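Local coordinates for CglIIR protein (Corynebacterium glutamicum, PDB 6F1S) that serves as the H subunit of the CglI restriction endonuclease, an NTPase with a helicase-like motor, of which this chain is the C-terminal domain, at residues K30-L35 with S149-V154. Sequence-based numbering, arbitrary orientation.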
ATOM      1  N   LYS A  30      -4.026 -11.661  -4.998  1.00 38.91           N
ATOM      2  CA  LYS A  30      -4.934 -12.683  -5.513  1.00 43.70           C
ATOM      3  C   LYS A  30      -4.856 -12.756  -7.035  1.00 41.94           C
ATOM      4  O   LYS A  30      -4.592 -13.814  -7.606  1.00 42.44           O
ATOM      5  CB  LYS A  30      -6.373 -12.394  -5.072  1.00 47.23           C
ATOM      6  CG  LYS A  30      -6.576 -12.371  -3.564  1.00 48.12           C
ATOM      7  N   ASN A  31      -5.079 -11.616  -7.679  1.00 39.68           N
ATOM      8  CA  ASN A  31      -5.028 -11.526  -9.129  1.00 38.31           C
ATOM      9  C   ASN A  31      -4.149 -10.352  -9.547  1.00 33.65           C
ATOM     10  O   ASN A  31      -4.607  -9.213  -9.612  1.00 31.87           O
ATOM     11  CB  ASN A  31      -6.438 -11.383  -9.709  1.00 40.11           C
ATOM     12  CG  ASN A  31      -6.476 -11.558 -11.221  1.00 41.03           C
ATOM     13  OD1 ASN A  31      -5.452 -11.474 -11.901  1.00 40.28           O
ATOM     14  ND2 ASN A  31      -7.671 -11.795 -11.755  1.00 42.75           N
ATOM     15  N   VAL A  32      -2.886 -10.651  -9.833  1.00 31.65           N
ATOM     16  CA  VAL A  32      -1.876  -9.634 -10.100  1.00 30.10           C
ATOM     17  C   VAL A  32      -2.248  -8.745 -11.283  1.00 30.80           C
ATOM     18  O   VAL A  32      -2.245  -7.518 -11.168  1.00 31.54           O
ATOM     19  CB  VAL A  32      -0.498 -10.281 -10.366  1.00 28.37           C
ATOM     20  CG1 VAL A  32       0.515  -9.230 -10.780  1.00 26.68           C
ATOM     21  CG2 VAL A  32      -0.024 -11.029  -9.132  1.00 28.91           C
ATOM     22  N   GLU A  33      -2.579  -9.366 -12.409  1.00 30.31           N
ATOM     23  CA  GLU A  33      -2.882  -8.620 -13.622  1.00 30.01           C
ATOM     24  C   GLU A  33      -4.100  -7.721 -13.454  1.00 29.04           C
ATOM     25  O   GLU A  33      -4.124  -6.607 -13.973  1.00 28.98           O
ATOM     26  CB  GLU A  33      -3.097  -9.572 -14.800  1.00 31.26           C
ATOM     27  CG  GLU A  33      -1.806 -10.045 -15.444  1.00 32.84           C
ATOM     28  N   ALA A  34      -5.103  -8.205 -12.727  1.00 27.49           N
ATOM     29  CA  ALA A  34      -6.343  -7.455 -12.549  1.00 26.05           C
ATOM     30  C   ALA A  34      -6.132  -6.244 -11.658  1.00 25.19           C
ATOM     31  O   ALA A  34      -6.633  -5.160 -11.946  1.00 23.92           O
ATOM     32  CB  ALA A  34      -7.434  -8.349 -11.972  1.00 25.81           C
ATOM     33  N   LEU A  35      -5.392  -6.431 -10.570  1.00 22.42           N
ATOM     34  CA  LEU A  35      -5.112  -5.319  -9.674  1.00 23.20           C
ATOM     35  C   LEU A  35      -4.187  -4.313 -10.358  1.00 23.02           C
ATOM     36  O   LEU A  35      -4.437  -3.109 -10.315  1.00 23.47           O
ATOM     37  CB  LEU A  35      -4.496  -5.809  -8.366  1.00 23.40           C
ATOM     38  CG  LEU A  35      -4.184  -4.671  -7.390  1.00 23.28           C
ATOM     39  CD1 LEU A  35      -5.467  -3.963  -6.964  1.00 23.20           C
ATOM     40  CD2 LEU A  35      -3.403  -5.177  -6.189  1.00 22.39           C
ATOM     41  N   SER A 149       5.414 -11.904  -6.389  1.00 27.97           N
ATOM     42  CA  SER A 149       5.130 -11.801  -7.813  1.00 28.14           C
ATOM     43  C   SER A 149       5.904 -10.668  -8.470  1.00 29.65           C
ATOM     44  O   SER A 149       6.397  -9.755  -7.805  1.00 30.69           O
ATOM     45  CB  SER A 149       3.629 -11.608  -8.057  1.00 28.10           C
ATOM     46  OG  SER A 149       3.184 -10.354  -7.576  1.00 27.48           O
ATOM     47  N   ASP A 150       6.011 -10.757  -9.789  1.00 31.22           N
ATOM     48  CA  ASP A 150       6.621  -9.726 -10.603  1.00 30.78           C
ATOM     49  C   ASP A 150       5.652  -9.401 -11.736  1.00 30.25           C
ATOM     50  O   ASP A 150       5.407 -10.238 -12.600  1.00 30.13           O
ATOM     51  CB  ASP A 150       7.979 -10.186 -11.146  1.00 32.15           C
ATOM     52  CG  ASP A 150       8.688  -9.107 -11.953  1.00 33.28           C
ATOM     53  OD1 ASP A 150       8.537  -7.917 -11.625  1.00 33.83           O
ATOM     54  OD2 ASP A 150       9.398  -9.443 -12.920  1.00 35.39           O
ATOM     55  N   PRO A 151       5.075  -8.187 -11.730  1.00 30.09           N
ATOM     56  CA  PRO A 151       5.314  -7.120 -10.755  1.00 28.64           C
ATOM     57  C   PRO A 151       4.563  -7.336  -9.448  1.00 26.40           C
ATOM     58  O   PRO A 151       3.655  -8.164  -9.388  1.00 26.04           O
ATOM     59  CB  PRO A 151       4.785  -5.882 -11.470  1.00 29.31           C
ATOM     60  CG  PRO A 151       3.630  -6.415 -12.260  1.00 30.97           C
ATOM     61  CD  PRO A 151       4.045  -7.802 -12.713  1.00 30.59           C
ATOM     62  N   ILE A 152       4.949  -6.590  -8.419  1.00 24.31           N
ATOM     63  CA  ILE A 152       4.249  -6.612  -7.143  1.00 21.60           C
ATOM     64  C   ILE A 152       3.821  -5.188  -6.794  1.00 19.95           C
ATOM     65  O   ILE A 152       4.430  -4.219  -7.251  1.00 19.61           O
ATOM     66  CB  ILE A 152       5.141  -7.200  -6.011  1.00 25.04           C
ATOM     67  CG1 ILE A 152       4.317  -7.526  -4.760  1.00 25.53           C
ATOM     68  CG2 ILE A 152       6.287  -6.249  -5.661  1.00 24.30           C
ATOM     69  CD1 ILE A 152       3.350  -8.661  -4.929  1.00 25.16           C
ATOM     70  N   TRP A 153       2.755  -5.064  -6.014  1.00 19.87           N
ATOM     71  CA  TRP A 153       2.413  -3.804  -5.369  1.00 17.61           C
ATOM     72  C   TRP A 153       2.577  -4.003  -3.870  1.00 18.55           C
ATOM     73  O   TRP A 153       2.078  -4.987  -3.320  1.00 18.79           O
ATOM     74  CB  TRP A 153       0.983  -3.369  -5.690  1.00 15.51           C
ATOM     75  CG  TRP A 153       0.781  -2.775  -7.043  1.00 15.09           C
ATOM     76  CD1 TRP A 153       0.402  -3.431  -8.175  1.00 16.78           C
ATOM     77  CD2 TRP A 153       0.919  -1.392  -7.410  1.00 15.25           C
ATOM     78  NE1 TRP A 153       0.303  -2.552  -9.225  1.00 16.95           N
ATOM     79  CE2 TRP A 153       0.614  -1.294  -8.783  1.00 15.68           C
ATOM     80  CE3 TRP A 153       1.278  -0.233  -6.713  1.00 14.93           C
ATOM     81  CZ2 TRP A 153       0.651  -0.081  -9.474  1.00 13.23           C
ATOM     82  CZ3 TRP A 153       1.316   0.971  -7.402  1.00 14.51           C
ATOM     83  CH2 TRP A 153       1.004   1.036  -8.768  1.00 14.63           C
ATOM     84  N   VAL A 154       3.283  -3.090  -3.213  1.00 15.73           N
ATOM     85  CA  VAL A 154       3.479  -3.187  -1.771  1.00 15.12           C
ATOM     86  C   VAL A 154       2.730  -2.062  -1.049  1.00 14.74           C
ATOM     87  O   VAL A 154       2.936  -0.886  -1.341  1.00 17.97           O
ATOM     88  CB  VAL A 154       4.973  -3.139  -1.402  1.00 14.78           C
ATOM     89  CG1 VAL A 154       5.161  -3.456   0.067  1.00 13.53           C
ATOM     90  CG2 VAL A 154       5.768  -4.111  -2.266  1.00 14.40           C
TER
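Val32, in the first turn of helix 32-46, meets the turn that leads into strand 152-158, and its branches show how one valine can spread its two methyls over neighbouring parts of a loop in van der Waals contact. From CB, which faces the loop, the two methyls diverge to separate partners. CG1 lies anti to the backbone N (chi1 174°) and reaches the carbonyl oxygen of Pro151, with Val32 CG1 and Pro151 O 3.6 Å apart; the same methyl comes within 4.3 Å of Pro151 CD at the ring. Val32 CG2, beside the backbone N, comes to 3.6 Å from Ser149 OG and 3.9 Å from Ser149 CB. The two oxygens that the methyls touch are bonded to each other: Ser149 OG donates to Pro151 O over 2.9 Å, approaching from above the carbonyl plane with a C=O...donor angle of 132°. That bond spans the cis peptide before Pro151 and ties the turn together, so the valine packs against a pair of oxygens already joined by a hydrogen bond. On the helix side, Asn31 is the N-cap, its OD1 weakly accepting from Ala34 N at 3.4 Å. The contact lies near the surface, while deeper in the fold Trp153 NE1 bonds to Asp36 of the same helix and its ring touches Leu39 and Leu40. Helix 32-46 thus packs against a face of the five-stranded mixed sheet at strand 152-158, between strands 21-23 and 126-132.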